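PDB 3QR0: phospholipase C-beta (PLC-beta), which belongs to the phospholipase C-beta family and combines a PH domain, EF hands, a calcium-binding TIM barrel and a C2 domain in one chain. Local coordinates for residues A[27-33]-A[120-125]; A[38-42]-A[54-58]; A[280-284]-A[295-299]; A[256-260]-A[743-747]. All coordinates share one frame; numbering follows the deposited sequence.

In the fold
Contacts 1 and 2 lie in the PH domain and share one antiparallel sheet: strand 26-31 of contact 1 pairs with strand 39-45 of contact 2, and their centres are about 10 Å apart. Contact 1 is mostly buried, with direct backbone bonds and stacked rings; contact 2 is partly exposed, and waters replace direct bonds between its backbones. Contact 3, within an EF-hand-like unit, combines a glutamate carboxylate that takes two bonds with apolar packing of I280 and L297. Contact 4, buried again, joins the EF-hand region to the C2 domain, chiefly through a glutamine amide bonded to the backbone of Y745. Contacts 3 and 4 do not touch; contacts 1 and 4 lie on opposite sides of the chain's centre.

Contact 1 of 4, residues A[27-33]-A[120-125]; sequences KFLKWEE and THLVAE
L29 and V123 form an antiparallel hydrogen-bonded pair, V123 N to L29 O at 2.8 Å and L29 N to V123 O at 2.9 Å, on strands whose short axes run 142° apart. K30 and L122 make the non-hydrogen-bonded pair next to it, and W31 N then donates to H121 O over 3.2 Å. On the face that carries L29, W31, H121 and V123, the six-membered ring of W31 and the H121 imidazole form an offset stack, with centroids 4.6 Å apart and planes 21° from parallel. H121 CB contributes as well: it sits over the five-membered ring of W31, 3.6 Å from the centroid, a CH-pi contact. The indole gets there because W31 CG stands between its backbone N and carbonyl carbon (chi1 61°). A water in the plane of the indole, 2.9 Å from W31 NE1, donates in turn to L122 O, giving the N-H of this buried ring a partner. On the reverse face, F28 CE1 packs 3.6 Å from A124 CB and F28 CD1 3.8 Å from L122 CB, and W133 of helix 127-141 meets the F28 ring edge-to-face. K30 CB and CG pass L122 CD2, and K30 NZ shares a water with W31 O and H121 N; at the far end a water links K27 O to E125 N. This pairing of the first strand with the last, with the C-terminal helix packed against F28 and A124, is characteristic of the PH domain, whose seven strands here run in the order 4-3-2-1-7-6-5.

Contact 2 of 4, residues A[38-42]-A[54-58]; sequences FIEIL and WKIEG
K55 O, which lies close to I41 CG2, is gripped by two waters, water 9 at 2.7 Å and water 7 at 2.9 Å. Water 9 also accepts from L42 N, and water 7 also donates to E40 O. A third, water 8, joins K55 N to L42 O, donating to L42 O over 2.6 Å. The segments belong to the PH-domain hairpin of strands 39-45 and 51-54, where 54-58 draws apart from strand 39-45 while W54 still bonds to Q63 of strand 63-66: no direct hydrogen bond crosses, the end-to-end directions are 131° apart, and the three waters occupy the bridging positions. Meanwhile the other edge of strand 39-45 stays bonded to strand 26-31, I39 to K30 and I41 to F28. The side-chain part of the contact is apolar. I41 CD1 lies over one face of the W54 indole, 4.0 Å from the centroid of the five-membered ring and 23° off the normal, a CH-pi contact. A chi1 of 64° directs I41 CG1 at the indole and lands CD1 on that face, while CG2 meets both I56 CD1 and W54 CD1. Q63 and L65 of strand 63-66 also touch W54. I56 CD1 finishes the cluster, in the plane of the W54 ring at its edge, 3.8 Å from I39 CG2 and 3.8 Å from I41 CG2.

Contact 3 of 4, residues A[280-284]-A[295-299]; sequences INDYE and GQLTK
E284 OE2 takes two bonds from T298, one from OG1 at 2.6 Å and one from the backbone N at 2.7 Å. The two arrive differently: the hydroxyl uses the syn lone pair of OE2, whereas the N-H, nearly straight at 170°, comes from above the carboxylate, 53° out of its plane. Together they restrain the carboxylate, helped by N288 at its other oxygen. The setting is an EF-hand-like helix-loop-helix, in which helix 273-288 is followed by a loop, the short strand 296-297 and helix 299-307. E284 CG, set by chi1 opposite its own carbonyl carbon, stands 3.4 Å from Q296 O, and the bend at chi2 (-63°) then turns the carboxylate toward T298. I280 CG2 packs on the backbone at Q296 N, 3.7 Å away. The apolar pairs are I280 CG1 with L297 CB and, at 4.1 Å, Y283 CB with L297 CD1, which lies at the edge of the Y283 ring. In the next shell, F250 of helix 247-257 touches I280, Y283 and L297, and the strand itself is held by a backbone bond between L297 and I245, the pairing of short strands familiar from EF-hand loops. T298 is the N-cap of helix 299-307, its OG1 also bonded to G301 N, so this start of a helix would probably steady the negative charge of E284. The N288 bond to E284 OE1 comes from ND2, and water 10 gives the same oxygen a weak bond while donating to Q296 O at 2.7 Å.

Contact 4 of 4, residues A[256-260]-A[743-747]; sequences DMQRH and PGYRH
The guanidinium of R746 has Q258 NE2, the amide nitrogen, over one face, 3.7 Å above its plane and offset toward the rim. At its edge, in plane, lies Q258 O, 2.8 Å from R746 NH2. Also in that plane is P743 O, which R746 grips side-on with two nitrogens, NE at 2.9 Å and NH2 at 3.0 Å; the NH2 bond runs nearly along the C=O axis and the NE bond comes from above the carbonyl plane. The Q258 amide meets the backbone of Y745 at both ends. Its OE1 receives Y745 N at 2.9 Å on a lone pair in the carbonyl plane, and its NE2 donates to Y745 O at 3.0 Å, almost straight at 167°. The chain bends at chi2 (-63°), which brings the amide round to lie along Y745, with Q258 OE1 3.2 Å from G744 CA. The Y745 ring meets M257 SD obliquely, CE1 to SD 3.5 Å, a Met-aromatic contact, and its hydroxyl bonds to E237. The P743 ring packs against the backbone where R259 passes into H260. N311 reinforces the amide, bonding to both Q258 NE2 and Y745 O, and a glycerol, probably from the crystallisation liquor, bonds to R746 NH2. Across this junction of the EF-hand region with the C2 domain, the bonds assigned here involve a neutral amide and backbone groups. The arginine grips its own segment's P743 carbonyl, consistent with docking by backbone and amide hydrogen bonds at the corner by Y745, with no salt bridge assigned between these segments.

Contact 1 of 4, residues A[27-33]-A[120-125]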
loop_
_atom_site.group_PDB
_atom_site.type_symbol
_atom_site.label_atom_id
_atom_site.label_comp_id
_atom_site.label_asym_id
_atom_site.label_seq_id
_atom_site.Cartn_x
_atom_site.Cartn_y
_atom_site.Cartn_z
ATOM N N LYS A 27 18.631 -27.074 -0.216
ATOM C CA LYS A 27 17.752 -28.216 -0.412
ATOM C C LYS A 27 16.603 -28.146 0.586
ATOM O O LYS A 27 16.812 -27.857 1.765
ATOM C CB LYS A 27 18.536 -29.523 -0.250
ATOM C CG LYS A 27 19.713 -29.642 -1.221
ATOM C CD LYS A 27 20.795 -30.618 -0.746
ATOM C CE LYS A 27 20.636 -32.007 -1.338
ATOM N NZ LYS A 27 21.918 -32.771 -1.315
ATOM N N PHE A 28 15.387 -28.372 0.096
ATOM C CA PHE A 28 14.194 -28.419 0.942
ATOM C C PHE A 28 13.316 -29.574 0.509
ATOM O O PHE A 28 13.332 -29.961 -0.657
ATOM C CB PHE A 28 13.358 -27.148 0.794
ATOM C CG PHE A 28 14.003 -25.905 1.342
ATOM C CD1 PHE A 28 13.684 -25.445 2.614
ATOM C CD2 PHE A 28 14.885 -25.165 0.565
ATOM C CE1 PHE A 28 14.255 -24.283 3.119
ATOM C CE2 PHE A 28 15.464 -23.999 1.060
ATOM C CZ PHE A 28 15.148 -23.559 2.342
ATOM N N LEU A 29 12.539 -30.115 1.442
ATOM C CA LEU A 29 11.443 -31.000 1.074
ATOM C C LEU A 29 10.190 -30.146 0.956
ATOM O O LEU A 29 9.868 -29.387 1.866
ATOM C CB LEU A 29 11.232 -32.115 2.102
ATOM C CG LEU A 29 12.273 -33.233 2.131
ATOM C CD1 LEU A 29 11.843 -34.332 3.111
ATOM C CD2 LEU A 29 12.526 -33.835 0.748
ATOM N N LYS A 30 9.507 -30.261 -0.178
ATOM C CA LYS A 30 8.278 -29.512 -0.430
ATOM C C LYS A 30 7.082 -30.451 -0.325
ATOM O O LYS A 30 7.116 -31.554 -0.855
ATOM C CB LYS A 30 8.334 -28.888 -1.825
ATOM C CG LYS A 30 7.140 -28.036 -2.189
ATOM C CD LYS A 30 7.266 -27.504 -3.606
ATOM C CE LYS A 30 6.249 -26.402 -3.867
ATOM N NZ LYS A 30 4.857 -26.910 -3.754
ATOM N N TRP A 31 6.027 -30.004 0.354
ATOM C CA TRP A 31 4.801 -30.793 0.486
ATOM C C TRP A 31 3.566 -29.896 0.380
ATOM O O TRP A 31 3.669 -28.673 0.486
ATOM C CB TRP A 31 4.798 -31.560 1.812
ATOM C CG TRP A 31 4.842 -30.676 3.020
ATOM C CD1 TRP A 31 5.949 -30.100 3.576
ATOM C CD2 TRP A 31 3.730 -30.265 3.824
ATOM N NE1 TRP A 31 5.594 -29.351 4.668
ATOM C CE2 TRP A 31 4.238 -29.438 4.845
ATOM C CE3 TRP A 31 2.350 -30.505 3.770
ATOM C CZ2 TRP A 31 3.418 -28.851 5.809
ATOM C CZ3 TRP A 31 1.535 -29.926 4.730
ATOM C CH2 TRP A 31 2.073 -29.108 5.739
ATOM N N GLU A 32 2.411 -30.517 0.160
ATOM C CA GLU A 32 1.142 -29.804 0.003
ATOM C C GLU A 32 0.085 -30.364 0.938
ATOM O O GLU A 32 0.066 -31.559 1.207
ATOM C CB GLU A 32 0.623 -29.961 -1.424
ATOM C CG GLU A 32 1.435 -29.253 -2.479
ATOM C CD GLU A 32 0.859 -29.456 -3.871
ATOM O OE1 GLU A 32 -0.369 -29.682 -3.986
ATOM O OE2 GLU A 32 1.632 -29.382 -4.850
ATOM N N GLU A 33 -0.803 -29.499 1.417
ATOM C CA GLU A 33 -1.988 -29.942 2.152
ATOM C C GLU A 33 -2.900 -30.735 1.225
ATOM O O GLU A 33 -3.089 -30.358 0.063
ATOM C CB GLU A 33 -2.768 -28.751 2.711
ATOM C CG GLU A 33 -2.155 -28.104 3.930
ATOM C CD GLU A 33 -2.943 -26.892 4.397
ATOM O OE1 GLU A 33 -3.305 -26.046 3.551
ATOM O OE2 GLU A 33 -3.195 -26.773 5.615
ATOM N N THR A 120 2.881 -22.241 0.334
ATOM C CA THR A 120 3.969 -23.146 -0.022
ATOM C C THR A 120 4.622 -23.619 1.278
ATOM O O THR A 120 4.931 -22.802 2.154
ATOM C CB THR A 120 5.000 -22.433 -0.922
ATOM O OG1 THR A 120 4.342 -21.925 -2.092
ATOM C CG2 THR A 120 6.122 -23.380 -1.339
ATOM N N HIS A 121 4.811 -24.931 1.407
ATOM C CA HIS A 121 5.309 -25.529 2.641
ATOM C C HIS A 121 6.607 -26.281 2.383
ATOM O O HIS A 121 6.684 -27.102 1.466
ATOM C CB HIS A 121 4.283 -26.489 3.232
ATOM C CG HIS A 121 2.928 -25.890 3.428
ATOM N ND1 HIS A 121 2.647 -24.999 4.444
ATOM C CD2 HIS A 121 1.771 -26.062 2.747
ATOM C CE1 HIS A 121 1.373 -24.650 4.378
ATOM N NE2 HIS A 121 0.821 -25.279 3.356
ATOM N N LEU A 122 7.610 -26.006 3.215
ATOM C CA LEU A 122 8.963 -26.524 3.020
ATOM C C LEU A 122 9.548 -27.033 4.325
ATOM O O LEU A 122 9.207 -26.520 5.389
ATOM C CB LEU A 122 9.866 -25.414 2.494
ATOM C CG LEU A 122 9.424 -24.736 1.203
ATOM C CD1 LEU A 122 10.257 -23.485 0.944
ATOM C CD2 LEU A 122 9.526 -25.717 0.047
ATOM N N VAL A 123 10.427 -28.036 4.231
ATOM C CA VAL A 123 11.240 -28.485 5.363
ATOM C C VAL A 123 12.710 -28.294 4.991
ATOM O O VAL A 123 13.177 -28.863 4.000
ATOM C CB VAL A 123 10.985 -29.967 5.705
ATOM C CG1 VAL A 123 11.764 -30.377 6.963
ATOM C CG2 VAL A 123 9.487 -30.233 5.879
ATOM N N ALA A 124 13.424 -27.474 5.762
ATOM C CA ALA A 124 14.862 -27.265 5.566
ATOM C C ALA A 124 15.643 -28.416 6.202
ATOM O O ALA A 124 15.070 -29.222 6.927
ATOM C CB ALA A 124 15.300 -25.936 6.174
ATOM N N GLU A 125 16.946 -28.482 5.928
ATOM C CA GLU A 125 17.815 -29.506 6.522
ATOM C C GLU A 125 18.108 -29.228 7.995
ATOM O O GLU A 125 18.464 -30.141 8.739
ATOM C CB GLU A 125 19.147 -29.592 5.778
ATOM C CG GLU A 125 19.080 -30.230 4.404
ATOM C CD GLU A 125 20.350 -29.991 3.611
ATOM O OE1 GLU A 125 20.708 -28.807 3.416
ATOM O OE2 GLU A 125 20.989 -30.978 3.192
HETATM O O HOH W 1 21.171 -27.216 1.238
HETATM O O HOH W 2 18.298 -26.985 3.920
HETATM O O HOH W 3 3.935 -26.416 -0.893
HETATM O O HOH W 4 3.922 -23.726 -4.051
HETATM O O HOH W 5 6.775 -27.348 6.337
HETATM O O HOH W 6 -2.116 -24.858 1.662
#

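Contact 2 of 4, residues A[38-42]-A[54-58]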
loop_
_atom_site.group_PDB
_atom_site.type_symbol
_atom_site.label_atom_id
_atom_site.label_comp_id
_atom_site.label_asym_id
_atom_site.label_seq_id
_atom_site.Cartn_x
_atom_site.Cartn_y
_atom_site.Cartn_z
ATOM N N PHE A 38 5.707 -35.838 -1.337
ATOM C CA PHE A 38 6.720 -34.825 -1.054
ATOM C C PHE A 38 7.823 -34.961 -2.090
ATOM O O PHE A 38 8.027 -36.047 -2.644
ATOM C CB PHE A 38 7.291 -34.989 0.359
ATOM C CG PHE A 38 7.845 -36.360 0.633
ATOM C CD1 PHE A 38 9.174 -36.652 0.365
ATOM C CD2 PHE A 38 7.034 -37.359 1.151
ATOM C CE1 PHE A 38 9.686 -37.917 0.607
ATOM C CE2 PHE A 38 7.536 -38.628 1.399
ATOM C CZ PHE A 38 8.865 -38.906 1.127
ATOM N N ILE A 39 8.519 -33.861 -2.355
ATOM C CA ILE A 39 9.632 -33.866 -3.296
ATOM C C ILE A 39 10.752 -32.970 -2.785
ATOM O O ILE A 39 10.504 -31.878 -2.279
ATOM C CB ILE A 39 9.185 -33.396 -4.699
ATOM C CG1 ILE A 39 10.331 -33.531 -5.710
ATOM C CG2 ILE A 39 8.683 -31.969 -4.649
ATOM C CD1 ILE A 39 9.871 -33.493 -7.169
ATOM N N GLU A 40 11.983 -33.443 -2.916
ATOM C CA GLU A 40 13.140 -32.632 -2.572
ATOM C C GLU A 40 13.423 -31.672 -3.715
ATOM O O GLU A 40 13.495 -32.084 -4.879
ATOM C CB GLU A 40 14.361 -33.503 -2.306
ATOM C CG GLU A 40 15.534 -32.728 -1.711
ATOM C CD GLU A 40 16.823 -33.507 -1.759
ATOM O OE1 GLU A 40 16.824 -34.677 -1.333
ATOM O OE2 GLU A 40 17.834 -32.945 -2.224
ATOM N N ILE A 41 13.585 -30.396 -3.377
ATOM C CA ILE A 41 13.874 -29.369 -4.365
ATOM C C ILE A 41 15.126 -28.577 -3.986
ATOM O O ILE A 41 15.510 -28.530 -2.813
ATOM C CB ILE A 41 12.688 -28.390 -4.532
ATOM C CG1 ILE A 41 12.429 -27.601 -3.242
ATOM C CG2 ILE A 41 11.437 -29.149 -4.948
ATOM C CD1 ILE A 41 11.594 -26.349 -3.441
ATOM N N LEU A 42 15.760 -27.978 -4.992
ATOM C CA LEU A 42 16.786 -26.968 -4.770
ATOM C C LEU A 42 16.121 -25.613 -4.982
ATOM O O LEU A 42 15.827 -25.237 -6.117
ATOM C CB LEU A 42 17.955 -27.146 -5.738
ATOM C CG LEU A 42 19.076 -26.102 -5.636
ATOM C CD1 LEU A 42 19.771 -26.198 -4.276
ATOM C CD2 LEU A 42 20.077 -26.271 -6.784
ATOM N N TRP A 54 12.564 -22.985 -8.489
ATOM C CA TRP A 54 12.996 -24.363 -8.293
ATOM C C TRP A 54 12.487 -25.235 -9.439
ATOM O O TRP A 54 11.495 -24.904 -10.100
ATOM C CB TRP A 54 12.496 -24.905 -6.948
ATOM C CG TRP A 54 10.998 -25.035 -6.855
ATOM C CD1 TRP A 54 10.257 -26.166 -7.074
ATOM C CD2 TRP A 54 10.060 -24.004 -6.518
ATOM N NE1 TRP A 54 8.921 -25.901 -6.892
ATOM C CE2 TRP A 54 8.772 -24.583 -6.551
ATOM C CE3 TRP A 54 10.183 -22.648 -6.187
ATOM C CZ2 TRP A 54 7.612 -23.850 -6.272
ATOM C CZ3 TRP A 54 9.029 -21.924 -5.909
ATOM C CH2 TRP A 54 7.759 -22.532 -5.954
ATOM N N LYS A 55 13.176 -26.342 -9.675
ATOM C CA LYS A 55 12.787 -27.264 -10.731
ATOM C C LYS A 55 12.137 -28.494 -10.128
ATOM O O LYS A 55 12.576 -28.991 -9.091
ATOM C CB LYS A 55 13.999 -27.650 -11.576
ATOM C CG LYS A 55 14.483 -26.508 -12.452
ATOM C CD LYS A 55 15.631 -26.919 -13.363
ATOM C CE LYS A 55 15.949 -25.818 -14.369
ATOM N NZ LYS A 55 16.236 -24.511 -13.709
ATOM N N ILE A 56 11.068 -28.956 -10.770
ATOM C CA ILE A 56 10.439 -30.224 -10.444
ATOM C C ILE A 56 10.776 -31.189 -11.579
ATOM O O ILE A 56 10.543 -30.892 -12.756
ATOM C CB ILE A 56 8.910 -30.087 -10.298
ATOM C CG1 ILE A 56 8.552 -29.216 -9.086
ATOM C CG2 ILE A 56 8.253 -31.468 -10.177
ATOM C CD1 ILE A 56 8.928 -29.824 -7.740
ATOM N N GLU A 57 11.348 -32.332 -11.220
ATOM C CA GLU A 57 11.780 -33.323 -12.200
ATOM C C GLU A 57 10.588 -33.778 -13.047
ATOM O O GLU A 57 9.572 -34.202 -12.510
ATOM C CB GLU A 57 12.410 -34.519 -11.488
ATOM C CG GLU A 57 13.223 -35.429 -12.387
ATOM C CD GLU A 57 13.963 -36.503 -11.612
ATOM O OE1 GLU A 57 14.275 -37.555 -12.206
ATOM O OE2 GLU A 57 14.238 -36.296 -10.407
ATOM N N GLY A 58 10.708 -33.649 -14.364
ATOM C CA GLY A 58 9.638 -34.044 -15.272
ATOM C C GLY A 58 8.665 -32.937 -15.639
ATOM O O GLY A 58 7.830 -33.132 -16.515
HETATM O O HOH W 7 12.667 -31.328 -7.450
HETATM O O HOH W 8 16.090 -25.902 -8.662
HETATM O O HOH W 9 14.811 -28.723 -7.527
#

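Contact 3 of 4, residues A[280-284]-A[295-299]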
loop_
_atom_site.group_PDB
_atom_site.type_symbol
_atom_site.label_atom_id
_atom_site.label_comp_id
_atom_site.label_asym_id
_atom_site.label_seq_id
_atom_site.Cartn_x
_atom_site.Cartn_y
_atom_site.Cartn_z
ATOM N N ILE A 280 24.249 11.772 -19.173
ATOM C CA ILE A 280 24.119 11.544 -20.613
ATOM C C ILE A 280 25.059 10.413 -21.057
ATOM O O ILE A 280 24.646 9.514 -21.791
ATOM C CB ILE A 280 24.376 12.837 -21.424
ATOM C CG1 ILE A 280 23.201 13.802 -21.251
ATOM C CG2 ILE A 280 24.578 12.524 -22.909
ATOM C CD1 ILE A 280 23.445 15.188 -21.801
ATOM N N ASN A 281 26.308 10.455 -20.590
ATOM C CA ASN A 281 27.270 9.388 -20.869
ATOM C C ASN A 281 26.770 8.020 -20.405
ATOM O O ASN A 281 26.957 7.028 -21.104
ATOM C CB ASN A 281 28.635 9.672 -20.232
ATOM C CG ASN A 281 29.646 8.572 -20.520
ATOM O OD1 ASN A 281 30.058 8.378 -21.667
ATOM N ND2 ASN A 281 30.029 7.830 -19.488
ATOM N N ASP A 282 26.147 7.976 -19.228
ATOM C CA ASP A 282 25.565 6.739 -18.708
ATOM C C ASP A 282 24.530 6.170 -19.666
ATOM O O ASP A 282 24.588 5.002 -20.017
ATOM C CB ASP A 282 24.896 6.959 -17.341
ATOM C CG ASP A 282 25.898 7.138 -16.208
ATOM O OD1 ASP A 282 27.040 6.641 -16.323
ATOM O OD2 ASP A 282 25.531 7.771 -15.187
ATOM N N TYR A 283 23.587 7.006 -20.088
ATOM C CA TYR A 283 22.454 6.537 -20.884
ATOM C C TYR A 283 22.896 6.220 -22.309
ATOM O O TYR A 283 22.491 5.204 -22.877
ATOM C CB TYR A 283 21.307 7.559 -20.877
ATOM C CG TYR A 283 20.930 8.078 -19.494
ATOM C CD1 TYR A 283 20.870 7.223 -18.397
ATOM C CD2 TYR A 283 20.625 9.419 -19.290
ATOM C CE1 TYR A 283 20.523 7.693 -17.133
ATOM C CE2 TYR A 283 20.283 9.900 -18.026
ATOM C CZ TYR A 283 20.231 9.028 -16.953
ATOM O OH TYR A 283 19.892 9.490 -15.698
ATOM N N GLU A 284 23.740 7.084 -22.871
ATOM C CA GLU A 284 24.266 6.877 -24.216
ATOM C C GLU A 284 25.212 5.682 -24.303
ATOM O O GLU A 284 25.254 5.015 -25.329
ATOM C CB GLU A 284 24.956 8.141 -24.727
ATOM C CG GLU A 284 23.983 9.222 -25.119
ATOM C CD GLU A 284 23.087 8.798 -26.274
ATOM O OE1 GLU A 284 23.613 8.237 -27.267
ATOM O OE2 GLU A 284 21.858 9.016 -26.184
ATOM N N GLY A 295 28.080 14.787 -24.303
ATOM C CA GLY A 295 27.068 15.814 -24.092
ATOM C C GLY A 295 25.971 15.840 -25.141
ATOM O O GLY A 295 25.430 16.903 -25.443
ATOM N N GLN A 296 25.639 14.678 -25.697
ATOM C CA GLN A 296 24.583 14.579 -26.701
ATOM C C GLN A 296 23.696 13.370 -26.424
ATOM O O GLN A 296 24.119 12.228 -26.602
ATOM C CB GLN A 296 25.174 14.486 -28.110
ATOM C CG GLN A 296 25.827 15.777 -28.603
ATOM C CD GLN A 296 26.025 15.808 -30.111
ATOM O OE1 GLN A 296 25.145 15.412 -30.875
ATOM N NE2 GLN A 296 27.183 16.299 -30.546
ATOM N N LEU A 297 22.470 13.636 -25.980
ATOM C CA LEU A 297 21.506 12.594 -25.656
ATOM C C LEU A 297 20.580 12.355 -26.846
ATOM O O LEU A 297 19.938 13.284 -27.341
ATOM C CB LEU A 297 20.693 12.996 -24.420
ATOM C CG LEU A 297 19.708 11.972 -23.852
ATOM C CD1 LEU A 297 20.431 10.725 -23.352
ATOM C CD2 LEU A 297 18.877 12.599 -22.731
ATOM N N THR A 298 20.525 11.103 -27.294
ATOM C CA THR A 298 19.702 10.693 -28.431
ATOM C C THR A 298 18.276 10.353 -27.989
ATOM O O THR A 298 17.980 10.293 -26.794
ATOM C CB THR A 298 20.312 9.453 -29.137
ATOM O OG1 THR A 298 20.389 8.363 -28.212
ATOM C CG2 THR A 298 21.716 9.755 -29.667
ATOM N N LYS A 299 17.403 10.125 -28.966
ATOM C CA LYS A 299 16.010 9.737 -28.715
ATOM C C LYS A 299 15.917 8.477 -27.844
ATOM O O LYS A 299 15.114 8.406 -26.916
ATOM C CB LYS A 299 15.316 9.504 -30.057
ATOM C CG LYS A 299 13.828 9.228 -29.981
ATOM C CD LYS A 299 13.192 9.247 -31.369
ATOM C CE LYS A 299 13.732 8.138 -32.268
ATOM N NZ LYS A 299 12.981 8.040 -33.548
HETATM O O HOH W 10 25.260 10.363 -28.139
#

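Contact 4 of 4, residues A[256-260]-A[743-747]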
loop_
_atom_site.group_PDB
_atom_site.type_symbol
_atom_site.label_atom_id
_atom_site.label_comp_id
_atom_site.label_asym_id
_atom_site.label_seq_id
_atom_site.Cartn_x
_atom_site.Cartn_y
_atom_site.Cartn_z
ATOM N N ASP A 256 13.611 22.382 -14.922
ATOM C CA ASP A 256 12.409 23.183 -15.220
ATOM C C ASP A 256 11.155 22.325 -15.312
ATOM O O ASP A 256 10.183 22.577 -14.607
ATOM C CB ASP A 256 12.567 23.982 -16.527
ATOM C CG ASP A 256 13.660 25.048 -16.449
ATOM O OD1 ASP A 256 13.882 25.598 -15.350
ATOM O OD2 ASP A 256 14.284 25.350 -17.494
ATOM N N MET A 257 11.171 21.312 -16.173
ATOM C CA MET A 257 9.977 20.501 -16.424
ATOM C C MET A 257 9.806 19.339 -15.442
ATOM O O MET A 257 8.692 19.056 -15.005
ATOM C CB MET A 257 9.989 19.954 -17.852
ATOM C CG MET A 257 8.709 19.210 -18.217
ATOM S SD MET A 257 8.692 18.594 -19.900
ATOM C CE MET A 257 8.712 20.113 -20.848
ATOM N N GLN A 258 10.901 18.660 -15.111
ATOM C CA GLN A 258 10.844 17.485 -14.246
ATOM C C GLN A 258 10.859 17.829 -12.753
ATOM O O GLN A 258 10.788 16.933 -11.916
ATOM C CB GLN A 258 12.004 16.538 -14.556
ATOM C CG GLN A 258 12.057 16.075 -16.005
ATOM C CD GLN A 258 10.836 15.272 -16.403
ATOM O OE1 GLN A 258 9.959 15.771 -17.104
ATOM N NE2 GLN A 258 10.775 14.024 -15.954
ATOM N N ARG A 259 10.945 19.116 -12.432
ATOM C CA ARG A 259 11.116 19.580 -11.061
ATOM C C ARG A 259 9.979 20.512 -10.679
ATOM O O ARG A 259 9.638 21.416 -11.442
ATOM C CB ARG A 259 12.445 20.333 -10.936
ATOM C CG ARG A 259 12.735 20.858 -9.540
ATOM C CD ARG A 259 13.903 21.810 -9.515
ATOM N NE ARG A 259 14.114 22.335 -8.167
ATOM C CZ ARG A 259 14.947 21.829 -7.257
ATOM N NH1 ARG A 259 15.702 20.765 -7.523
ATOM N NH2 ARG A 259 15.036 22.407 -6.065
ATOM N N HIS A 260 9.408 20.306 -9.491
ATOM C CA HIS A 260 8.382 21.203 -8.969
ATOM C C HIS A 260 9.005 22.585 -8.778
ATOM O O HIS A 260 10.012 22.713 -8.081
ATOM C CB HIS A 260 7.826 20.687 -7.637
ATOM C CG HIS A 260 6.515 21.301 -7.252
ATOM N ND1 HIS A 260 6.381 22.636 -6.943
ATOM C CD2 HIS A 260 5.281 20.758 -7.121
ATOM C CE1 HIS A 260 5.119 22.893 -6.644
ATOM N NE2 HIS A 260 4.432 21.771 -6.747
ATOM N N PRO A 743 6.691 16.437 -11.028
ATOM C CA PRO A 743 6.063 16.745 -12.308
ATOM C C PRO A 743 6.862 16.246 -13.516
ATOM O O PRO A 743 7.892 15.584 -13.362
ATOM C CB PRO A 743 6.013 18.271 -12.297
ATOM C CG PRO A 743 7.232 18.657 -11.546
ATOM C CD PRO A 743 7.432 17.597 -10.495
ATOM N N GLY A 744 6.361 16.557 -14.706
ATOM C CA GLY A 744 7.054 16.275 -15.955
ATOM C C GLY A 744 6.618 14.982 -16.605
ATOM O O GLY A 744 5.558 14.440 -16.285
ATOM N N TYR A 745 7.448 14.488 -17.521
ATOM C CA TYR A 745 7.204 13.210 -18.170
ATOM C C TYR A 745 7.579 12.077 -17.227
ATOM O O TYR A 745 8.727 11.979 -16.783
ATOM C CB TYR A 745 7.989 13.095 -19.475
ATOM C CG TYR A 745 7.480 14.004 -20.568
ATOM C CD1 TYR A 745 8.235 15.088 -21.010
ATOM C CD2 TYR A 745 6.234 13.785 -21.159
ATOM C CE1 TYR A 745 7.767 15.927 -22.011
ATOM C CE2 TYR A 745 5.758 14.623 -22.165
ATOM C CZ TYR A 745 6.530 15.690 -22.580
ATOM O OH TYR A 745 6.078 16.516 -23.570
ATOM N N ARG A 746 6.604 11.233 -16.910
ATOM C CA ARG A 746 6.813 10.150 -15.956
ATOM C C ARG A 746 6.205 8.855 -16.449
ATOM O O ARG A 746 5.087 8.850 -16.960
ATOM C CB ARG A 746 6.173 10.503 -14.606
ATOM C CG ARG A 746 6.734 11.736 -13.935
ATOM C CD ARG A 746 8.143 11.534 -13.381
ATOM N NE ARG A 746 8.711 12.814 -12.972
ATOM C CZ ARG A 746 9.882 12.985 -12.369
ATOM N NH1 ARG A 746 10.650 11.946 -12.066
ATOM N NH2 ARG A 746 10.283 14.213 -12.059
ATOM N N HIS A 747 6.942 7.758 -16.299
ATOM C CA HIS A 747 6.326 6.438 -16.324
ATOM C C HIS A 747 5.733 6.172 -14.953
ATOM O O HIS A 747 6.325 6.510 -13.927
ATOM C CB HIS A 747 7.326 5.346 -16.697
ATOM C CG HIS A 747 7.757 5.401 -18.125
ATOM N ND1 HIS A 747 8.797 6.196 -18.554
ATOM C CD2 HIS A 747 7.274 4.780 -19.227
ATOM C CE1 HIS A 747 8.944 6.054 -19.860
ATOM N NE2 HIS A 747 8.035 5.201 -20.292
#